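Molinate hydrolase (Gulosibacter molinativorax, PDB 4UB9) hydrolyses the thiocarbamate herbicide molinate as a zinc-binding member of the amidohydrolase family. Local coordinates at residues R117-Y122 with D202-M207; G110-L115 with G179-D184; H99-I104 with Y123-E128. All blocks are in the same frame, centred on the assembly; numbering follows the deposited sequence.

Interaction 1 of 3, residues R117-Y122 with D202-M207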
ATOM      1  N   ARG A 117      -6.869  -7.314 -21.818  1.00 32.33           N
ATOM      2  CA  ARG A 117      -6.506  -7.202 -23.216  1.00 34.40           C
ATOM      3  C   ARG A 117      -7.090  -8.330 -24.016  1.00 33.36           C
ATOM      4  O   ARG A 117      -7.451  -8.159 -25.158  1.00 32.87           O
ATOM      5  CB  ARG A 117      -4.982  -7.166 -23.377  1.00 36.15           C
ATOM      6  CG  ARG A 117      -4.502  -6.760 -24.779  1.00 38.02           C
ATOM      7  CD  ARG A 117      -2.979  -6.873 -24.886  1.00 37.68           C
ATOM      8  NE  ARG A 117      -2.252  -5.993 -23.994  1.00 35.99           N
ATOM      9  CZ  ARG A 117      -2.034  -4.701 -24.233  1.00 36.43           C
ATOM     10  NH1 ARG A 117      -2.488  -4.133 -25.333  1.00 36.73           N
ATOM     11  NH2 ARG A 117      -1.368  -3.957 -23.339  1.00 33.50           N
ATOM     12  N   PHE A 118      -7.137  -9.524 -23.433  1.00 32.56           N
ATOM     13  CA  PHE A 118      -7.558 -10.701 -24.212  1.00 31.70           C
ATOM     14  C   PHE A 118      -8.946 -11.230 -23.937  1.00 32.83           C
ATOM     15  O   PHE A 118      -9.315 -12.245 -24.495  1.00 31.80           O
ATOM     16  CB  PHE A 118      -6.512 -11.792 -24.094  1.00 35.60           C
ATOM     17  CG  PHE A 118      -5.181 -11.336 -24.597  1.00 34.88           C
ATOM     18  CD1 PHE A 118      -5.027 -11.011 -25.934  1.00 36.35           C
ATOM     19  CD2 PHE A 118      -4.136 -11.107 -23.738  1.00 34.23           C
ATOM     20  CE1 PHE A 118      -3.826 -10.519 -26.420  1.00 35.04           C
ATOM     21  CE2 PHE A 118      -2.922 -10.609 -24.209  1.00 36.40           C
ATOM     22  CZ  PHE A 118      -2.776 -10.316 -25.560  1.00 36.43           C
ATOM     23  N   GLU A 119      -9.733 -10.516 -23.128  1.00 35.77           N
ATOM     24  CA  GLU A 119     -11.113 -10.923 -22.840  1.00 37.77           C
ATOM     25  C   GLU A 119     -11.862 -11.057 -24.161  1.00 40.30           C
ATOM     26  O   GLU A 119     -11.767 -10.189 -24.987  1.00 38.28           O
ATOM     27  CB  GLU A 119     -11.876  -9.946 -21.931  1.00 37.34           C
ATOM     28  CG  GLU A 119     -13.184 -10.561 -21.414  1.00 39.05           C
ATOM     29  CD  GLU A 119     -13.817  -9.865 -20.219  1.00 34.47           C
ATOM     30  OE1 GLU A 119     -13.589  -8.653 -20.032  1.00 32.54           O
ATOM     31  OE2 GLU A 119     -14.557 -10.533 -19.454  1.00 34.99           O
ATOM     32  N   GLY A 120     -12.584 -12.159 -24.339  1.00 38.75           N
ATOM     33  CA  GLY A 120     -13.235 -12.468 -25.606  1.00 38.89           C
ATOM     34  C   GLY A 120     -12.473 -13.539 -26.392  1.00 42.00           C
ATOM     35  O   GLY A 120     -13.050 -14.177 -27.267  1.00 37.91           O
ATOM     36  N   ASN A 121     -11.186 -13.703 -26.093  1.00 37.18           N
ATOM     37  CA  ASN A 121     -10.320 -14.599 -26.843  1.00 37.74           C
ATOM     38  C   ASN A 121      -9.490 -15.555 -26.029  1.00 37.61           C
ATOM     39  O   ASN A 121      -8.434 -16.021 -26.472  1.00 38.22           O
ATOM     40  CB  ASN A 121      -9.343 -13.780 -27.686  1.00 40.44           C
ATOM     41  CG  ASN A 121      -9.991 -13.132 -28.874  1.00 44.30           C
ATOM     42  OD1 ASN A 121      -9.988 -11.910 -28.982  1.00 39.73           O
ATOM     43  ND2 ASN A 121     -10.635 -13.920 -29.704  1.00 43.84           N
ATOM     44  N   TYR A 122      -9.920 -15.832 -24.814  1.00 35.66           N
ATOM     45  CA  TYR A 122      -9.075 -16.613 -23.923  1.00 32.83           C
ATOM     46  C   TYR A 122      -8.751 -17.973 -24.539  1.00 32.68           C
ATOM     47  O   TYR A 122      -7.609 -18.424 -24.448  1.00 33.55           O
ATOM     48  CB  TYR A 122      -9.711 -16.760 -22.543  1.00 32.21           C
ATOM     49  CG  TYR A 122      -9.877 -15.455 -21.807  1.00 29.04           C
ATOM     50  CD1 TYR A 122      -8.813 -14.577 -21.636  1.00 31.22           C
ATOM     51  CD2 TYR A 122     -11.090 -15.118 -21.251  1.00 30.47           C
ATOM     52  CE1 TYR A 122      -8.964 -13.388 -20.946  1.00 31.46           C
ATOM     53  CE2 TYR A 122     -11.258 -13.953 -20.550  1.00 30.87           C
ATOM     54  CZ  TYR A 122     -10.208 -13.078 -20.393  1.00 32.13           C
ATOM     55  OH  TYR A 122     -10.406 -11.906 -19.703  1.00 27.33           O
ATOM     56  N   ASP A 202     -14.292  -9.557 -10.123  1.00 30.26           N
ATOM     57  CA  ASP A 202     -15.218 -10.650  -9.767  1.00 30.54           C
ATOM     58  C   ASP A 202     -15.471 -11.566 -10.932  1.00 28.28           C
ATOM     59  O   ASP A 202     -15.581 -12.780 -10.801  1.00 33.31           O
ATOM     60  CB  ASP A 202     -16.572 -10.108  -9.229  1.00 31.03           C
ATOM     61  CG  ASP A 202     -16.460  -9.514  -7.850  1.00 32.26           C
ATOM     62  OD1 ASP A 202     -15.432  -9.694  -7.158  1.00 35.29           O
ATOM     63  OD2 ASP A 202     -17.393  -8.808  -7.429  1.00 40.18           O
ATOM     64  N   ARG A 203     -15.622 -10.983 -12.093  1.00 30.80           N
ATOM     65  CA  ARG A 203     -15.903 -11.800 -13.294  1.00 31.30           C
ATOM     66  C   ARG A 203     -14.716 -12.726 -13.605  1.00 29.71           C
ATOM     67  O   ARG A 203     -14.888 -13.872 -13.981  1.00 30.77           O
ATOM     68  CB  ARG A 203     -16.238 -10.889 -14.491  1.00 32.71           C
ATOM     69  CG  ARG A 203     -16.546 -11.658 -15.781  1.00 32.56           C
ATOM     70  CD  ARG A 203     -17.207 -10.795 -16.804  1.00 30.23           C
ATOM     71  NE  ARG A 203     -16.286  -9.836 -17.428  1.00 33.46           N
ATOM     72  CZ  ARG A 203     -16.320  -8.508 -17.281  1.00 31.04           C
ATOM     73  NH1 ARG A 203     -17.147  -7.912 -16.430  1.00 28.35           N
ATOM     74  NH2 ARG A 203     -15.465  -7.747 -17.961  1.00 31.32           N
ATOM     75  N   MET A 204     -13.511 -12.218 -13.394  1.00 30.49           N
ATOM     76  CA  MET A 204     -12.307 -13.011 -13.636  1.00 32.52           C
ATOM     77  C   MET A 204     -12.129 -14.078 -12.579  1.00 34.53           C
ATOM     78  O   MET A 204     -11.841 -15.243 -12.892  1.00 36.21           O
ATOM     79  CB  MET A 204     -11.052 -12.134 -13.665  1.00 32.94           C
ATOM     80  CG  MET A 204     -10.983 -11.160 -14.827  1.00 35.95           C
ATOM     81  SD  MET A 204     -10.925 -11.945 -16.459  1.00 35.74           S
ATOM     82  CE  MET A 204     -12.642 -11.923 -16.953  1.00 35.37           C
ATOM     83  N   ASP A 205     -12.282 -13.703 -11.321  1.00 29.17           N
ATOM     84  CA  ASP A 205     -12.222 -14.725 -10.266  1.00 31.31           C
ATOM     85  C   ASP A 205     -13.232 -15.858 -10.521  1.00 32.13           C
ATOM     86  O   ASP A 205     -12.926 -17.040 -10.313  1.00 32.55           O
ATOM     87  CB  ASP A 205     -12.456 -14.109  -8.890  1.00 32.00           C
ATOM     88  CG  ASP A 205     -11.190 -13.370  -8.379  1.00 37.40           C
ATOM     89  OD1 ASP A 205     -10.102 -13.575  -8.985  1.00 36.60           O
ATOM     90  OD2 ASP A 205     -11.270 -12.617  -7.378  1.00 36.13           O
ATOM     91  N   ALA A 206     -14.442 -15.506 -10.946  1.00 28.19           N
ATOM     92  CA  ALA A 206     -15.489 -16.543 -11.159  1.00 29.94           C
ATOM     93  C   ALA A 206     -15.141 -17.493 -12.288  1.00 28.81           C
ATOM     94  O   ALA A 206     -15.362 -18.697 -12.187  1.00 30.04           O
ATOM     95  CB  ALA A 206     -16.824 -15.906 -11.420  1.00 29.09           C
ATOM     96  N   MET A 207     -14.525 -17.000 -13.342  1.00 31.38           N
ATOM     97  CA  MET A 207     -14.173 -17.934 -14.435  1.00 32.58           C
ATOM     98  C   MET A 207     -12.981 -18.864 -14.099  1.00 31.78           C
ATOM     99  O   MET A 207     -12.854 -19.946 -14.673  1.00 34.23           O
ATOM    100  CB  MET A 207     -13.998 -17.228 -15.781  1.00 36.65           C
ATOM    101  CG  MET A 207     -12.691 -16.515 -16.014  1.00 42.59           C
ATOM    102  SD  MET A 207     -12.456 -16.138 -17.777  1.00 46.91           S
ATOM    103  CE  MET A 207     -10.743 -15.597 -17.592  1.00 46.52           C
TER

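Interaction 2 of 3, residues G110-L115 with G179-D184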
ATOM      1  N   GLY A 110       0.903  -7.672 -13.972  1.00 31.84           N
ATOM      2  CA  GLY A 110       0.463  -7.999 -15.331  1.00 32.14           C
ATOM      3  C   GLY A 110      -0.918  -8.590 -15.471  1.00 31.37           C
ATOM      4  O   GLY A 110      -1.470  -8.637 -16.587  1.00 33.57           O
ATOM      5  N   GLY A 111      -1.451  -9.119 -14.377  1.00 29.92           N
ATOM      6  CA  GLY A 111      -2.752  -9.823 -14.419  1.00 30.67           C
ATOM      7  C   GLY A 111      -3.866  -8.997 -15.039  1.00 31.32           C
ATOM      8  O   GLY A 111      -4.636  -9.479 -15.871  1.00 32.38           O
ATOM      9  N   ILE A 112      -3.944  -7.732 -14.643  1.00 31.00           N
ATOM     10  CA  ILE A 112      -5.037  -6.900 -15.083  1.00 29.43           C
ATOM     11  C   ILE A 112      -4.930  -6.683 -16.580  1.00 33.32           C
ATOM     12  O   ILE A 112      -5.884  -6.938 -17.313  1.00 32.05           O
ATOM     13  CB  ILE A 112      -5.079  -5.560 -14.396  1.00 27.02           C
ATOM     14  CG1 ILE A 112      -5.327  -5.719 -12.896  1.00 28.78           C
ATOM     15  CG2 ILE A 112      -6.224  -4.715 -14.970  1.00 27.03           C
ATOM     16  CD1 ILE A 112      -5.065  -4.459 -12.117  1.00 27.50           C
ATOM     17  N   GLU A 113      -3.774  -6.188 -17.002  1.00 29.79           N
ATOM     18  CA  GLU A 113      -3.568  -5.790 -18.397  1.00 30.94           C
ATOM     19  C   GLU A 113      -3.717  -6.969 -19.326  1.00 28.81           C
ATOM     20  O   GLU A 113      -4.401  -6.894 -20.348  1.00 32.04           O
ATOM     21  CB  GLU A 113      -2.223  -5.085 -18.628  1.00 33.11           C
ATOM     22  CG  GLU A 113      -0.988  -5.906 -18.280  1.00 34.96           C
ATOM     23  CD  GLU A 113       0.243  -5.044 -18.018  1.00 37.24           C
ATOM     24  OE1 GLU A 113       1.009  -4.756 -18.981  1.00 41.84           O
ATOM     25  OE2 GLU A 113       0.492  -4.704 -16.833  1.00 37.73           O
ATOM     26  N   TYR A 114      -3.185  -8.100 -18.923  1.00 29.25           N
ATOM     27  CA  TYR A 114      -3.305  -9.318 -19.735  1.00 27.73           C
ATOM     28  C   TYR A 114      -4.758  -9.814 -19.858  1.00 28.40           C
ATOM     29  O   TYR A 114      -5.252 -10.092 -20.951  1.00 25.96           O
ATOM     30  CB  TYR A 114      -2.448 -10.368 -19.082  1.00 28.73           C
ATOM     31  CG  TYR A 114      -2.434 -11.789 -19.625  1.00 31.26           C
ATOM     32  CD1 TYR A 114      -1.650 -12.137 -20.747  1.00 33.21           C
ATOM     33  CD2 TYR A 114      -3.068 -12.809 -18.956  1.00 33.03           C
ATOM     34  CE1 TYR A 114      -1.557 -13.449 -21.183  1.00 31.53           C
ATOM     35  CE2 TYR A 114      -2.967 -14.141 -19.388  1.00 31.89           C
ATOM     36  CZ  TYR A 114      -2.233 -14.440 -20.506  1.00 35.08           C
ATOM     37  OH  TYR A 114      -2.148 -15.743 -20.904  1.00 37.88           O
ATOM     38  N   LEU A 115      -5.453  -9.924 -18.736  1.00 26.39           N
ATOM     39  CA  LEU A 115      -6.822 -10.461 -18.814  1.00 27.79           C
ATOM     40  C   LEU A 115      -7.782  -9.498 -19.514  1.00 29.75           C
ATOM     41  O   LEU A 115      -8.745  -9.931 -20.151  1.00 28.79           O
ATOM     42  CB  LEU A 115      -7.343 -10.845 -17.437  1.00 28.33           C
ATOM     43  CG  LEU A 115      -6.607 -12.078 -16.850  1.00 28.78           C
ATOM     44  CD1 LEU A 115      -6.983 -12.325 -15.392  1.00 32.17           C
ATOM     45  CD2 LEU A 115      -6.906 -13.312 -17.653  1.00 29.26           C
ATOM     46  N   GLY A 179      -9.134 -17.159  -6.921  1.00 31.79           N
ATOM     47  CA  GLY A 179      -8.819 -16.722  -8.270  1.00 31.25           C
ATOM     48  C   GLY A 179      -7.744 -15.647  -8.233  1.00 31.01           C
ATOM     49  O   GLY A 179      -7.251 -15.273  -7.162  1.00 28.33           O
ATOM     50  N   PRO A 180      -7.382 -15.144  -9.405  1.00 29.02           N
ATOM     51  CA  PRO A 180      -6.227 -14.227  -9.559  1.00 30.46           C
ATOM     52  C   PRO A 180      -6.390 -12.874  -8.913  1.00 31.33           C
ATOM     53  O   PRO A 180      -5.400 -12.176  -8.750  1.00 30.71           O
ATOM     54  CB  PRO A 180      -6.077 -14.078 -11.072  1.00 28.60           C
ATOM     55  CG  PRO A 180      -7.431 -14.454 -11.625  1.00 31.54           C
ATOM     56  CD  PRO A 180      -7.984 -15.493 -10.697  1.00 30.05           C
ATOM     57  N   PHE A 181      -7.593 -12.487  -8.510  1.00 31.63           N
ATOM     58  CA  PHE A 181      -7.744 -11.173  -7.821  1.00 30.76           C
ATOM     59  C   PHE A 181      -8.134 -11.348  -6.344  1.00 30.56           C
ATOM     60  O   PHE A 181      -8.746 -10.528  -5.722  1.00 32.31           O
ATOM     61  CB  PHE A 181      -8.630 -10.269  -8.612  1.00 29.02           C
ATOM     62  CG  PHE A 181      -8.099 -10.060  -9.985  1.00 32.91           C
ATOM     63  CD1 PHE A 181      -6.877  -9.434 -10.152  1.00 33.07           C
ATOM     64  CD2 PHE A 181      -8.737 -10.600 -11.101  1.00 29.33           C
ATOM     65  CE1 PHE A 181      -6.331  -9.304 -11.420  1.00 32.93           C
ATOM     66  CE2 PHE A 181      -8.185 -10.471 -12.345  1.00 30.33           C
ATOM     67  CZ  PHE A 181      -6.986  -9.814 -12.502  1.00 30.16           C
ATOM     68  N   THR A 182      -7.548 -12.378  -5.806  1.00 32.67           N
ATOM     69  CA  THR A 182      -7.785 -12.893  -4.482  1.00 34.69           C
ATOM     70  C   THR A 182      -6.448 -12.793  -3.722  1.00 35.05           C
ATOM     71  O   THR A 182      -5.423 -12.475  -4.288  1.00 37.27           O
ATOM     72  CB  THR A 182      -8.203 -14.350  -4.722  1.00 34.92           C
ATOM     73  OG1 THR A 182      -9.607 -14.462  -4.610  1.00 39.04           O
ATOM     74  CG2 THR A 182      -7.517 -15.272  -3.898  1.00 34.27           C
ATOM     75  N   GLY A 183      -6.467 -13.076  -2.441  1.00 33.95           N
ATOM     76  CA  GLY A 183      -5.249 -13.095  -1.622  1.00 32.60           C
ATOM     77  C   GLY A 183      -4.189 -14.064  -2.084  1.00 31.07           C
ATOM     78  O   GLY A 183      -2.976 -13.883  -1.831  1.00 33.92           O
ATOM     79  N   ASP A 184      -4.657 -15.133  -2.679  1.00 28.44           N
ATOM     80  CA  ASP A 184      -3.776 -16.126  -3.273  1.00 33.33           C
ATOM     81  C   ASP A 184      -2.797 -15.616  -4.372  1.00 32.12           C
ATOM     82  O   ASP A 184      -1.829 -16.290  -4.688  1.00 29.53           O
ATOM     83  CB  ASP A 184      -4.602 -17.278  -3.791  1.00 37.68           C
ATOM     84  CG  ASP A 184      -5.229 -18.090  -2.665  1.00 43.04           C
ATOM     85  OD1 ASP A 184      -4.541 -18.447  -1.729  1.00 57.25           O
ATOM     86  OD2 ASP A 184      -6.398 -18.412  -2.734  1.00 48.59           O
TER

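Interaction 3 of 3, residues H99-I104 with Y123-E128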
ATOM      1  N   HIS A  99       0.688 -23.746 -17.478  1.00 29.11           N
ATOM      2  CA  HIS A  99      -0.495 -22.893 -17.386  1.00 30.44           C
ATOM      3  C   HIS A  99      -0.630 -22.096 -18.678  1.00 32.93           C
ATOM      4  O   HIS A  99       0.133 -21.165 -18.956  1.00 35.87           O
ATOM      5  CB  HIS A  99      -0.396 -21.982 -16.193  1.00 29.82           C
ATOM      6  CG  HIS A  99      -0.259 -22.727 -14.907  1.00 31.97           C
ATOM      7  ND1 HIS A  99       0.842 -22.620 -14.087  1.00 36.22           N
ATOM      8  CD2 HIS A  99      -1.083 -23.608 -14.302  1.00 33.22           C
ATOM      9  CE1 HIS A  99       0.699 -23.413 -13.041  1.00 33.63           C
ATOM     10  NE2 HIS A  99      -0.466 -24.012 -13.139  1.00 33.97           N
ATOM     11  N   LEU A 100      -1.639 -22.465 -19.444  1.00 30.07           N
ATOM     12  CA  LEU A 100      -1.858 -21.929 -20.769  1.00 31.79           C
ATOM     13  C   LEU A 100      -2.519 -20.531 -20.781  1.00 35.42           C
ATOM     14  O   LEU A 100      -2.479 -19.839 -21.804  1.00 33.05           O
ATOM     15  CB  LEU A 100      -2.653 -22.926 -21.615  1.00 34.16           C
ATOM     16  CG  LEU A 100      -1.886 -24.271 -21.758  1.00 36.49           C
ATOM     17  CD1 LEU A 100      -2.706 -25.319 -22.485  1.00 39.96           C
ATOM     18  CD2 LEU A 100      -0.539 -24.114 -22.492  1.00 36.67           C
ATOM     19  N   LEU A 101      -3.137 -20.148 -19.655  1.00 33.59           N
ATOM     20  CA  LEU A 101      -3.268 -18.738 -19.269  1.00 35.22           C
ATOM     21  C   LEU A 101      -2.238 -18.559 -18.170  1.00 40.99           C
ATOM     22  O   LEU A 101      -2.228 -19.318 -17.196  1.00 52.18           O
ATOM     23  CB  LEU A 101      -4.657 -18.406 -18.742  1.00 36.00           C
ATOM     24  CG  LEU A 101      -5.814 -18.416 -19.750  1.00 38.27           C
ATOM     25  CD1 LEU A 101      -7.129 -17.985 -19.107  1.00 37.36           C
ATOM     26  CD2 LEU A 101      -5.512 -17.495 -20.915  1.00 39.24           C
ATOM     27  N   ASP A 102      -1.372 -17.564 -18.304  1.00 40.44           N
ATOM     28  CA  ASP A 102      -0.111 -17.516 -17.535  1.00 37.00           C
ATOM     29  C   ASP A 102      -0.288 -17.156 -16.073  1.00 34.57           C
ATOM     30  O   ASP A 102      -0.310 -16.002 -15.678  1.00 33.99           O
ATOM     31  CB  ASP A 102       0.872 -16.528 -18.176  1.00 44.29           C
ATOM     32  CG  ASP A 102       2.268 -16.628 -17.591  1.00 46.10           C
ATOM     33  OD1 ASP A 102       2.454 -17.177 -16.467  1.00 50.57           O
ATOM     34  OD2 ASP A 102       3.194 -16.209 -18.302  1.00 53.73           O
ATOM     35  N   GLY A 103      -0.345 -18.172 -15.244  1.00 34.50           N
ATOM     36  CA  GLY A 103      -0.637 -17.983 -13.827  1.00 31.85           C
ATOM     37  C   GLY A 103       0.503 -17.439 -13.003  1.00 37.03           C
ATOM     38  O   GLY A 103       0.284 -16.695 -12.016  1.00 38.32           O
ATOM     39  N   ILE A 104       1.722 -17.819 -13.359  1.00 36.65           N
ATOM     40  CA  ILE A 104       2.907 -17.335 -12.619  1.00 39.87           C
ATOM     41  C   ILE A 104       2.971 -15.830 -12.760  1.00 37.19           C
ATOM     42  O   ILE A 104       3.202 -15.109 -11.792  1.00 39.68           O
ATOM     43  CB  ILE A 104       4.224 -17.968 -13.129  1.00 41.27           C
ATOM     44  CG1 ILE A 104       4.285 -19.410 -12.654  1.00 43.07           C
ATOM     45  CG2 ILE A 104       5.444 -17.190 -12.660  1.00 40.43           C
ATOM     46  CD1 ILE A 104       4.628 -19.591 -11.193  1.00 43.57           C
ATOM     47  N   TYR A 123      -9.716 -18.585 -25.232  1.00 31.89           N
ATOM     48  CA  TYR A 123      -9.461 -19.895 -25.834  1.00 33.25           C
ATOM     49  C   TYR A 123      -8.345 -19.808 -26.876  1.00 34.75           C
ATOM     50  O   TYR A 123      -7.567 -20.754 -27.032  1.00 33.97           O
ATOM     51  CB  TYR A 123     -10.707 -20.550 -26.440  1.00 36.83           C
ATOM     52  CG  TYR A 123     -11.272 -19.940 -27.715  1.00 36.16           C
ATOM     53  CD1 TYR A 123     -12.082 -18.819 -27.657  1.00 44.60           C
ATOM     54  CD2 TYR A 123     -10.978 -20.468 -28.954  1.00 38.56           C
ATOM     55  CE1 TYR A 123     -12.570 -18.225 -28.809  1.00 45.38           C
ATOM     56  CE2 TYR A 123     -11.503 -19.918 -30.116  1.00 43.78           C
ATOM     57  CZ  TYR A 123     -12.304 -18.792 -30.036  1.00 46.52           C
ATOM     58  OH  TYR A 123     -12.866 -18.231 -31.164  1.00 54.37           O
ATOM     59  N   LYS A 124      -8.252 -18.680 -27.569  1.00 35.74           N
ATOM     60  CA  LYS A 124      -7.172 -18.490 -28.571  1.00 37.26           C
ATOM     61  C   LYS A 124      -5.838 -18.253 -27.925  1.00 37.11           C
ATOM     62  O   LYS A 124      -4.811 -18.653 -28.448  1.00 38.66           O
ATOM     63  CB  LYS A 124      -7.486 -17.337 -29.491  1.00 39.73           C
ATOM     64  CG  LYS A 124      -8.567 -17.677 -30.484  1.00 49.27           C
ATOM     65  CD  LYS A 124      -8.876 -16.532 -31.429  1.00 54.62           C
ATOM     66  CE  LYS A 124      -9.908 -16.997 -32.431  1.00 62.43           C
ATOM     67  NZ  LYS A 124     -10.693 -15.862 -32.968  1.00 64.52           N
ATOM     68  N   VAL A 125      -5.855 -17.582 -26.776  1.00 33.45           N
ATOM     69  CA  VAL A 125      -4.632 -17.400 -26.009  1.00 32.17           C
ATOM     70  C   VAL A 125      -4.089 -18.787 -25.633  1.00 32.44           C
ATOM     71  O   VAL A 125      -2.885 -19.061 -25.684  1.00 34.62           O
ATOM     72  CB  VAL A 125      -4.877 -16.604 -24.726  1.00 33.32           C
ATOM     73  CG1 VAL A 125      -3.653 -16.612 -23.808  1.00 33.32           C
ATOM     74  CG2 VAL A 125      -5.271 -15.195 -25.075  1.00 37.89           C
ATOM     75  N   ILE A 126      -5.000 -19.653 -25.213  1.00 32.14           N
ATOM     76  CA  ILE A 126      -4.630 -20.976 -24.759  1.00 33.16           C
ATOM     77  C   ILE A 126      -4.078 -21.787 -25.942  1.00 35.24           C
ATOM     78  O   ILE A 126      -3.075 -22.477 -25.830  1.00 34.41           O
ATOM     79  CB  ILE A 126      -5.819 -21.679 -24.099  1.00 32.70           C
ATOM     80  CG1 ILE A 126      -6.077 -21.048 -22.735  1.00 33.71           C
ATOM     81  CG2 ILE A 126      -5.541 -23.174 -23.916  1.00 29.74           C
ATOM     82  CD1 ILE A 126      -7.355 -21.508 -22.071  1.00 33.32           C
ATOM     83  N   GLU A 127      -4.746 -21.695 -27.085  1.00 40.65           N
ATOM     84  CA  GLU A 127      -4.256 -22.383 -28.318  1.00 40.72           C
ATOM     85  C   GLU A 127      -2.881 -21.885 -28.723  1.00 35.40           C
ATOM     86  O   GLU A 127      -1.974 -22.680 -28.957  1.00 33.44           O
ATOM     87  CB  GLU A 127      -5.232 -22.252 -29.466  1.00 40.56           C
ATOM     88  CG  GLU A 127      -6.491 -23.068 -29.199  1.00 45.69           C
ATOM     89  CD  GLU A 127      -7.673 -22.711 -30.096  1.00 47.30           C
ATOM     90  OE1 GLU A 127      -7.499 -21.880 -31.020  1.00 52.83           O
ATOM     91  OE2 GLU A 127      -8.777 -23.274 -29.870  1.00 43.97           O
ATOM     92  N   GLU A 128      -2.715 -20.581 -28.746  1.00 35.81           N
ATOM     93  CA  GLU A 128      -1.384 -19.972 -29.023  1.00 35.16           C
ATOM     94  C   GLU A 128      -0.303 -20.556 -28.082  1.00 38.18           C
ATOM     95  O   GLU A 128       0.793 -20.920 -28.514  1.00 31.85           O
ATOM     96  CB  GLU A 128      -1.418 -18.451 -28.859  1.00 33.42           C
ATOM     97  CG  GLU A 128      -0.082 -17.741 -29.057  1.00 35.18           C
ATOM     98  CD  GLU A 128      -0.112 -16.244 -28.758  1.00 39.41           C
ATOM     99  OE1 GLU A 128      -0.907 -15.833 -27.888  1.00 41.91           O
ATOM    100  OE2 GLU A 128       0.655 -15.457 -29.373  1.00 42.12           O
TER

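Interaction 1 of 3, residues R117-Y122 with D202-M207
Glu-119 and Arg-203 form a side-on salt bridge between the turn that follows helix 111-118 and helix 198-209. Arg-203 NH2 donates to Glu-119 OE1 at 2.9 Å, and Arg-203 NE donates to Glu-119 OE2 at 2.8 Å. Each oxygen uses its syn lone pair. The carboxylate and guanidinium planes are only 15° apart, and the paired bonds should resist rotation of either group. Glu-119 spans the gap because CG stands opposite the backbone N (chi1 -167°) and the chain stays extended.

The tightly packed part is around the buried Tyr-122. Met-207 CE lies over one ring face, 3.8 Å from the ring centroid, in a CH-pi contact. Phe-118 O lies over the opposite face. Met-204 SD lies 3.3 Å from Tyr-122 OH. It is oblique to the ring, a Met-aromatic contact 5.3 Å from the centroid. The hydroxyl itself is hydrogen-bonded to Leu-115 O. The ionic side is more open. Glu-119 and Arg-203 are partly exposed there. Glu-119 OE1 also pairs with Arg-117, and Arg-203 NH1 with Asp-380, both of the second subunit. The arrangement is a bidentate arginine-carboxylate pair beside a Met-aromatic cluster, set at a subunit interface.

Interaction 2 of 3, residues G110-L115 with G179-D184
A type I beta turn, from Gly-179 to Thr-182, presses Pro-180 and Phe-181 against the first turns of helix 111-118. The turn belongs to the long loop between strand 174-175 and helix 198-209. The contact is buried and apolar, and no hydrogen bond crosses it. Phe-181 carries most of it. Its CG sits beside the backbone N and opposite the carbonyl carbon (chi1 -58°), which sends the ring out of the turn to the helix. The far end of the ring meets three residues. Phe-181 CZ is 4.1 Å from Gly-111 C, so the helix backbone is met by the ring edge, near the ring plane. Leu-115 CD1 lies 3.8 Å from Phe-181 CE2, and is equally near CZ. It comes obliquely, and the two side chains run antiparallel alongside each other. On the other side of CZ, Ile-112 CG1 is 4.0 Å from Phe-181 CE1, also obliquely. Leu-115 CD1 also touches the turn more loosely, 4.4 Å from Pro-180 CG. With an alanine in place of Phe-181 the ring is gone, which would probably open a gap between loop and helix and cost Ile-112 and Leu-115 their shared aromatic neighbour. The backbone of Phe-181 is held by Asp-205 OD1 at N and Arg-193 NE at O. Its ring also packs on Met-204 of helix 198-209, while Pro-180 rests on Phe-208 of that helix and Met-106 of helix 103-106. Ile-112 meets Ile-112 of the second subunit, so the start of helix 111-118 lies between this loop and the neighbouring chain.

Interaction 3 of 3, residues H99-I104 with Y123-E128
Leu-100 and Leu-101 pack against Val-125 and Ile-126, two consecutive residues of helix 122-135. The contact is buried and apolar, without a hydrogen bond across it. Leu-100 and Ile-126 bring the backbones closest, with their CA atoms 5.0 Å apart. At the start of the segment Tyr-123 points away from the loop. Its OH bonds to Val-494 O of the second subunit, and Lys-124 NZ makes a salt bridge to Asp-496 of that subunit. Val-125 is the first to touch the loop. Its CG1 is 3.6 Å from Leu-101 CD2, and the two side chains lie nearly perpendicular. CG1 is placed there by a chi1 of 170°, which sets it opposite the backbone N.

Ile-126 works with both branches. Its CG2 branch is 3.7 Å from Leu-100 CB and also meets Leu-100 CD1. Its CG1 branch lies 4.0 Å from Leu-101 CG. The isoleucine is thus wedged against both leucines. Glu-127 turns away and bridges to Arg-157. Glu-128 takes hydrogen bonds from Leu-484 N and Val-485 N. This is packing within a beta-alpha-beta crossover: helix 122-135 is the last helix of the connection between the parallel, neighbouring strands 88-95 and 138-143, and here meets the loop that follows the short strand 97-98, as in a TIM-barrel amidohydrolase.

The three contacts lie close together on one side of the chain's centre. Interactions 1 and 2 have centres about 10 Å apart, 1 and 3 about 12 Å, and 2 and 3 about 14 Å. Along the chain come 99-104, 110-115, 117-122 and 123-128, then 179-184 and 202-207. Helix 111-118 is used by interactions 1 and 2, and helix 122-135 of interaction 3 follows it. Tyr-114 of helix 111-118 probably hydrogen-bonds through OH to Asp-102 N, linking interactions 2 and 3. Helices 111-118 and 122-135 are thus tied to segment 99-104 on one hand, and to the loop segment 179-184 and helix 198-209 on the other. All three also touch the second subunit.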